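PDB 5C1E: pectinesterase from Aspergillus niger, which hydrolyses the methyl esters of pectin's galacturonosyl units, releasing methanol, and is probably involved in the maceration and soft-rotting of plant tissue. Local coordinates for residues S20-G23 / D24-A28. Sequence-based numbering, arbitrary orientation.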
ATOM      1  N   SER A  20      24.063  10.899   4.130  1.00 19.81           N
ATOM      2  CA  SER A  20      24.142   9.633   4.859  0.50 20.51           C
ATOM      3  C   SER A  20      22.763   9.098   5.243  1.00 20.73           C
ATOM      4  O   SER A  20      22.591   7.884   5.406  1.00 22.10           O
ATOM      5  CB  SER A  20      24.983   9.795   6.124  0.50 20.58           C
ATOM      6  OG  SER A  20      24.469  10.823   6.939  0.50 19.45           O
ATOM      7  N   THR A  21      21.792  10.003   5.384  1.00 19.68           N
ATOM      8  CA  THR A  21      20.411   9.647   5.698  1.00 19.10           C
ATOM      9  C   THR A  21      19.426  10.125   4.608  1.00 18.62           C
ATOM     10  O   THR A  21      19.670  11.100   3.888  1.00 18.56           O
ATOM     11  CB  THR A  21      19.965  10.211   7.076  1.00 19.33           C
ATOM     12  OG1 THR A  21      19.689  11.615   6.978  1.00 18.68           O
ATOM     13  CG2 THR A  21      21.014   9.943   8.162  1.00 19.45           C
ATOM     14  N   ILE A  22      18.291   9.440   4.516  1.00 17.48           N
ATOM     15  CA  ILE A  22      17.229   9.852   3.612  1.00 17.25           C
ATOM     16  C   ILE A  22      16.673  11.200   4.073  1.00 17.01           C
ATOM     17  O   ILE A  22      16.438  12.075   3.262  1.00 16.13           O
ATOM     18  CB  ILE A  22      16.116   8.795   3.487  1.00 16.91           C
ATOM     19  CG1 ILE A  22      16.699   7.467   2.979  1.00 16.92           C
ATOM     20  CG2 ILE A  22      15.035   9.259   2.525  1.00 17.93           C
ATOM     21  CD1 ILE A  22      15.764   6.299   3.096  1.00 16.90           C
ATOM     22  N   GLY A  23      16.491  11.353   5.377  1.00 17.67           N
ATOM     23  CA  GLY A  23      16.034  12.608   5.958  1.00 18.40           C
ATOM     24  C   GLY A  23      16.880  13.812   5.571  1.00 18.91           C
ATOM     25  O   GLY A  23      16.355  14.887   5.322  1.00 19.20           O
ATOM     26  N   ASP A  24      18.196  13.637   5.530  1.00 19.45           N
ATOM     27  CA  ASP A  24      19.079  14.729   5.127  1.00 21.34           C
ATOM     28  C   ASP A  24      18.839  15.114   3.674  1.00 20.08           C
ATOM     29  O   ASP A  24      18.863  16.296   3.349  1.00 20.23           O
ATOM     30  CB  ASP A  24      20.543  14.363   5.347  1.00 21.90           C
ATOM     31  CG  ASP A  24      20.920  14.319   6.813  1.00 23.17           C
ATOM     32  OD1 ASP A  24      20.155  14.788   7.660  1.00 24.68           O
ATOM     33  OD2 ASP A  24      22.002  13.803   7.105  1.00 27.09           O
ATOM     34  N   ALA A  25      18.601  14.129   2.794  1.00 19.36           N
ATOM     35  CA  ALA A  25      18.325  14.436   1.378  1.00 19.45           C
ATOM     36  C   ALA A  25      16.975  15.143   1.192  1.00 19.77           C
ATOM     37  O   ALA A  25      16.865  16.099   0.420  1.00 19.93           O
ATOM     38  CB  ALA A  25      18.374  13.184   0.515  1.00 19.90           C
ATOM     39  N   LEU A  26      15.950  14.654   1.888  1.00 19.97           N
ATOM     40  CA  LEU A  26      14.643  15.316   1.906  1.00 20.55           C
ATOM     41  C   LEU A  26      14.777  16.778   2.376  1.00 21.77           C
ATOM     42  O   LEU A  26      14.225  17.682   1.750  1.00 22.56           O
ATOM     43  CB  LEU A  26      13.661  14.558   2.813  1.00 20.64           C
ATOM     44  CG  LEU A  26      13.222  13.171   2.331  1.00 19.86           C
ATOM     45  CD1 LEU A  26      12.412  12.455   3.406  1.00 20.49           C
ATOM     46  CD2 LEU A  26      12.422  13.283   1.042  1.00 19.98           C
ATOM     47  N   ASP A  27      15.512  16.993   3.471  1.00 22.69           N
ATOM     48  CA  ASP A  27      15.802  18.356   3.968  1.00 22.33           C
ATOM     49  C   ASP A  27      16.486  19.199   2.896  1.00 21.71           C
ATOM     50  O   ASP A  27      16.157  20.381   2.722  1.00 23.14           O
ATOM     51  CB  ASP A  27      16.688  18.333   5.237  1.00 22.65           C
ATOM     52  CG  ASP A  27      15.957  17.799   6.484  1.00 23.57           C
ATOM     53  OD1 ASP A  27      14.724  17.676   6.475  1.00 24.50           O
ATOM     54  OD2 ASP A  27      16.631  17.497   7.486  1.00 25.79           O
ATOM     55  N   ALA A  28      17.438  18.606   2.188  1.00 20.11           N
ATOM     56  CA  ALA A  28      18.166  19.307   1.134  1.00 20.56           C
ATOM     57  C   ALA A  28      17.288  19.802  -0.020  1.00 21.24           C
ATOM     58  O   ALA A  28      17.693  20.691  -0.747  1.00 20.82           O
ATOM     59  CB  ALA A  28      19.288  18.439   0.587  1.00 20.58           C
TER
HETATM   60  O   HOH W   1      23.986  13.637   5.287  1.00 36.77           O
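Thr-21 is the N-cap of helix 22-29: Asp-24 N donates to Thr-21 OG1 at 2.9 Å, with an N-H...O angle of 151°. A chi1 of 77° sets OG1 between the backbone N and carbonyl carbon of Thr-21, where it faces the Asp-24 N-H. Thr-21 OG1 also sits over the face of the Asp-24 carboxylate, 3.0 Å from Asp-24 CG, a position from which neither carboxylate oxygen makes a hydrogen bond with it. A water bridges the carboxylate to the preceding loop, donating to Asp-24 OD2 at 2.7 Å and accepting from Ser-20 N. At the helix start the backbone N-H groups of Ile-22 and Gly-23 bond the carboxylate of Glu-47. The helix is the connection of a beta-alpha-beta unit between strands 11-13 and 36-40, at the N-terminal end of the parallel beta-helix. Among backbone bonds, Ala-25 N to Thr-21 O is weak at 3.4 Å. Leu-26 N meets Ile-22 O nearly straight (173°), and Asp-27 N reaches Gly-23 O at 2.9 Å. Between the segments the apolar contact is one pair, Ile-22 CG2 and Leu-26 CD1 at 4.2 Å; both side chains also pack on Leu-49, and Ile-22 and Ala-25 on Val-13.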